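Local structure of carboxylesterase (Uncultured bacterium, 5GMX) at residues P126-M132 with H245-T249; W138-C142 with G166-E171. The protein hydrolyses carboxylic esters as a family VIII carboxylesterase of the beta-lactamase clan and also acts on oxyimino cephalosporins. All coordinates share one frame; numbering follows the deposited sequence.

Interaction 1 (P126-M132 with H245-T249)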
# COMPACT_ATOMS: atom_id res chain seq x y z
N PRO A 126 2.69 15.70 10.61
CA PRO A 126 2.65 17.17 10.72
C PRO A 126 2.89 17.61 12.16
O PRO A 126 2.38 16.97 13.06
CB PRO A 126 1.23 17.53 10.27
CG PRO A 126 0.70 16.29 9.58
CD PRO A 126 1.37 15.14 10.26
N ARG A 127 3.66 18.67 12.36
CA ARG A 127 3.95 19.11 13.72
C ARG A 127 2.71 19.71 14.38
O ARG A 127 2.49 19.53 15.58
CB ARG A 127 5.09 20.12 13.72
CG ARG A 127 6.46 19.47 13.79
CD ARG A 127 7.58 20.50 13.85
NE ARG A 127 8.87 19.83 13.73
CZ ARG A 127 9.51 19.24 14.74
NH1 ARG A 127 8.96 19.25 15.95
NH2 ARG A 127 10.67 18.64 14.54
N GLU A 128 1.89 20.39 13.60
CA GLU A 128 0.70 21.01 14.15
C GLU A 128 -0.55 20.17 13.93
O GLU A 128 -0.62 19.37 13.00
CB GLU A 128 0.53 22.41 13.56
CG GLU A 128 1.66 23.36 13.98
CD GLU A 128 1.66 24.67 13.22
OE1 GLU A 128 1.03 24.74 12.15
OE2 GLU A 128 2.31 25.63 13.71
N ARG A 129 -1.53 20.35 14.81
CA ARG A 129 -2.77 19.61 14.76
C ARG A 129 -3.51 19.89 13.45
O ARG A 129 -3.74 21.04 13.10
CB ARG A 129 -3.64 19.98 15.96
CG ARG A 129 -4.60 18.89 16.41
CD ARG A 129 -5.08 19.13 17.84
NE ARG A 129 -5.35 20.55 18.10
CZ ARG A 129 -6.47 21.17 17.77
NH1 ARG A 129 -7.45 20.51 17.16
NH2 ARG A 129 -6.62 22.46 18.06
N VAL A 130 -3.89 18.83 12.75
CA VAL A 130 -4.58 18.98 11.47
C VAL A 130 -5.98 18.36 11.50
O VAL A 130 -6.22 17.38 12.20
CB VAL A 130 -3.77 18.36 10.31
CG1 VAL A 130 -2.41 19.02 10.18
CG2 VAL A 130 -3.62 16.86 10.49
N GLU A 131 -6.89 18.95 10.74
CA GLU A 131 -8.22 18.39 10.53
C GLU A 131 -8.17 17.44 9.33
O GLU A 131 -7.20 17.44 8.57
CB GLU A 131 -9.25 19.50 10.29
CG GLU A 131 -9.28 20.61 11.34
CD GLU A 131 -9.68 20.12 12.72
OE1 GLU A 131 -10.53 19.21 12.82
OE2 GLU A 131 -9.14 20.65 13.71
N MSE A 132 -9.21 16.63 9.16
CA MSE A 132 -9.31 15.74 8.00
C MSE A 132 -9.38 16.55 6.70
O MSE A 132 -8.80 16.18 5.66
CB MSE A 132 -10.53 14.84 8.12
CG MSE A 132 -10.44 13.82 9.24
SE MSE A 132 -9.11 12.47 8.82
CE MSE A 132 -9.16 11.42 10.48
N HIS A 245 -2.01 13.39 14.58
CA HIS A 245 -2.25 14.49 13.64
C HIS A 245 -2.46 14.01 12.19
O HIS A 245 -1.55 14.10 11.37
CB HIS A 245 -1.08 15.48 13.66
CG HIS A 245 -0.90 16.19 14.97
ND1 HIS A 245 0.20 16.96 15.26
CD2 HIS A 245 -1.69 16.24 16.07
CE1 HIS A 245 0.09 17.46 16.48
NE2 HIS A 245 -1.05 17.03 16.99
N PRO A 246 -3.66 13.51 11.87
CA PRO A 246 -4.81 13.28 12.75
C PRO A 246 -4.85 11.82 13.17
O PRO A 246 -4.11 11.00 12.62
CB PRO A 246 -5.99 13.63 11.85
CG PRO A 246 -5.54 13.13 10.49
CD PRO A 246 -4.02 13.22 10.46
N PRO A 247 -5.68 11.48 14.17
CA PRO A 247 -5.80 10.05 14.46
C PRO A 247 -6.77 9.37 13.49
O PRO A 247 -7.88 9.85 13.30
CB PRO A 247 -6.34 10.02 15.90
CG PRO A 247 -6.88 11.40 16.17
CD PRO A 247 -6.54 12.31 15.03
N LEU A 248 -6.34 8.26 12.88
CA LEU A 248 -7.19 7.53 11.95
C LEU A 248 -8.05 6.53 12.69
O LEU A 248 -7.70 6.08 13.77
CB LEU A 248 -6.35 6.81 10.89
CG LEU A 248 -5.48 7.65 9.96
CD1 LEU A 248 -4.88 6.75 8.88
CD2 LEU A 248 -6.25 8.83 9.34
N THR A 249 -9.20 6.20 12.11
CA THR A 249 -10.13 5.24 12.71
C THR A 249 -10.72 4.35 11.63
O THR A 249 -10.60 4.64 10.44
CB THR A 249 -11.27 5.95 13.48
OG1 THR A 249 -12.02 6.76 12.56
CG2 THR A 249 -10.72 6.83 14.61
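Two irregular loops meet here, and their backbones come nearest at Arg129 and His245, whose CA atoms lie 5.3 Å apart. His245 is the first residue beyond helix 237-244, and its imidazole fits into the bend made by residues 126-129. His245 ND1 donates a fairly straight hydrogen bond to the carbonyl O of Pro126 (3.1 Å, 164°), which lies almost in the ring plane. Over one face sits Arg129 CA, 3.7 Å from the centroid of the His245 ring, a CH-pi contact. With CG anti to its carbonyl carbon (chi1 -64°), His245 sends the ring into this bend. Tyr240 adds an edge-to-face ring contact from outside the two loops.

The peptide bond before Pro246 is cis. Val130 CG2 packs on Pro246 CD at 3.7 Å. Selenomethionine Met132 bends at chi2 (-70°), and its selenium lies 4.0 Å from Pro246 CG. Met132 CE goes further, to 4.1 Å from Leu248 CD2. Leu248 also touches the bound phenylmethanesulfonic acid, and Thr249 O is hydrogen-bonded to Tyr70 of the same pocket. The arrangement is loop-to-loop packing beside the ligand pocket of this beta-lactamase-type esterase, with Met132 one shell behind the pocket residue Leu248.

Interaction 2 (W138-C142 with G166-E171); sequences WDKLC and GHIAGE
Glu171 OE1 accepts a nearly straight hydrogen bond from Trp138 NE1 (2.9 Å, 170°) and also forms a salt bridge with Arg174. The oxygen lies in the indole plane, but the N-H meets it on its anti side, tilted out of the carboxylate plane. Glu171 OE2 forms a salt bridge with Arg175 and accepts a hydrogen bond from a water at 2.6 Å. The same water donates to Asp139 OD1 and so joins the two acids. The arginines probably stabilise the negative charge of this buried group.

Trp138 has CG anti to its backbone N, which carries the indole across to helix 166-171. The six-membered ring forms an offset stack on the His167 imidazole, with centroids 4.3 Å apart and planes at 27°. Leu141 CD2 covers the other face of the imidazole, so the ring is held between Trp138 and Leu141. Cys142 SG stands at the imidazole edge, 5.1 Å from the His167 ring centroid. Cys142 SG also touches Glu171 CB at 3.9 Å. The far end of the indole reaches the backbone at Gly166 and Gly170. Trp138 CZ2 is 3.9 Å from Gly170 C, where the lack of a side chain lets the ring come close.

The axes of segments 138-142 and 166-171 come within 10.1 Å and cross at -101°. This is near-perpendicular helix packing inside the beta-lactamase-type fold, built around a Trp-His stack and a buried carboxylate.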
# COMPACT_ATOMS: atom_id res chain seq x y z
N TRP A 138 -4.48 18.85 -0.94
CA TRP A 138 -3.18 18.30 -1.32
C TRP A 138 -2.02 19.30 -1.27
O TRP A 138 -1.00 19.07 -0.59
CB TRP A 138 -3.26 17.70 -2.73
CG TRP A 138 -1.99 17.04 -3.15
CD1 TRP A 138 -0.90 17.64 -3.73
CD2 TRP A 138 -1.66 15.66 -3.01
NE1 TRP A 138 0.08 16.70 -3.97
CE2 TRP A 138 -0.36 15.48 -3.53
CE3 TRP A 138 -2.34 14.54 -2.50
CZ2 TRP A 138 0.27 14.23 -3.56
CZ3 TRP A 138 -1.71 13.31 -2.53
CH2 TRP A 138 -0.42 13.16 -3.06
N ASP A 139 -2.17 20.39 -2.00
CA ASP A 139 -1.10 21.38 -2.14
C ASP A 139 -0.76 22.04 -0.81
O ASP A 139 0.40 22.36 -0.54
CB ASP A 139 -1.49 22.43 -3.18
CG ASP A 139 -1.69 21.83 -4.56
OD1 ASP A 139 -1.02 20.81 -4.87
OD2 ASP A 139 -2.51 22.37 -5.34
N LYS A 140 -1.78 22.26 0.01
CA LYS A 140 -1.60 22.90 1.31
C LYS A 140 -0.85 21.98 2.28
O LYS A 140 0.10 22.41 2.96
CB LYS A 140 -2.96 23.30 1.88
CG LYS A 140 -2.89 24.04 3.20
CD LYS A 140 -4.27 24.54 3.60
CE LYS A 140 -4.35 24.82 5.08
NZ LYS A 140 -3.50 26.00 5.43
N LEU A 141 -1.26 20.72 2.34
CA LEU A 141 -0.57 19.74 3.19
C LEU A 141 0.89 19.57 2.76
O LEU A 141 1.79 19.54 3.60
CB LEU A 141 -1.29 18.40 3.16
CG LEU A 141 -0.72 17.40 4.16
CD1 LEU A 141 -1.04 17.84 5.58
CD2 LEU A 141 -1.28 16.01 3.90
N CYS A 142 1.10 19.48 1.45
CA CYS A 142 2.45 19.34 0.90
C CYS A 142 3.32 20.56 1.22
O CYS A 142 4.51 20.41 1.54
CB CYS A 142 2.39 19.10 -0.61
SG CYS A 142 1.80 17.42 -1.05
N GLY A 166 2.20 9.10 1.49
CA GLY A 166 1.58 9.21 0.18
C GLY A 166 1.68 10.60 -0.41
O GLY A 166 1.87 10.75 -1.62
N HIS A 167 1.59 11.61 0.44
CA HIS A 167 1.70 12.99 -0.01
C HIS A 167 3.12 13.38 -0.45
O HIS A 167 3.28 14.05 -1.46
CB HIS A 167 1.24 13.96 1.09
CG HIS A 167 -0.24 14.12 1.17
ND1 HIS A 167 -1.05 13.22 1.82
CD2 HIS A 167 -1.07 15.06 0.64
CE1 HIS A 167 -2.31 13.60 1.71
NE2 HIS A 167 -2.35 14.71 1.00
N ILE A 168 4.13 12.97 0.31
CA ILE A 168 5.49 13.38 -0.04
C ILE A 168 6.01 12.57 -1.24
O ILE A 168 6.59 13.14 -2.20
CB ILE A 168 6.46 13.26 1.17
CG1 ILE A 168 6.43 11.85 1.77
CG2 ILE A 168 6.07 14.27 2.25
CD1 ILE A 168 7.21 11.72 3.07
N ALA A 169 5.78 11.26 -1.21
CA ALA A 169 6.13 10.41 -2.35
C ALA A 169 5.40 10.89 -3.60
O ALA A 169 6.00 11.13 -4.67
CB ALA A 169 5.77 8.95 -2.05
N GLY A 170 4.10 11.09 -3.43
CA GLY A 170 3.22 11.51 -4.51
C GLY A 170 3.58 12.86 -5.08
O GLY A 170 3.45 13.09 -6.27
N GLU A 171 4.02 13.78 -4.22
CA GLU A 171 4.36 15.11 -4.69
C GLU A 171 5.64 15.06 -5.50
O GLU A 171 5.79 15.81 -6.48
CB GLU A 171 4.48 16.10 -3.53
CG GLU A 171 4.78 17.54 -3.96
CD GLU A 171 3.70 18.16 -4.86
OE1 GLU A 171 2.64 17.55 -5.09
OE2 GLU A 171 3.93 19.29 -5.35
O HOH W 1 2.03 20.95 -4.70

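How the interactions relate
From the N terminus, the chain first passes through residues 126-132, in the loop after helix 113-117. It then enters helix 138-146, which supplies the first half of interaction 2. After 23 more residues, helix 165-175 closes that smaller loop. The chain next runs on to residues 245-249, after helix 237-244, which close the larger loop of interaction 1. Interaction 2 is therefore nested within interaction 1. Their centres are 14 Å apart, and their nearest atoms, about 5 Å apart, do not touch. Pro126 and Val130 of interaction 1 pack on Met144, further along the helix 138-146 that carries the first segment of interaction 2. Interaction 1 borders the ligand pocket, while interaction 2 joins two helices in the interior.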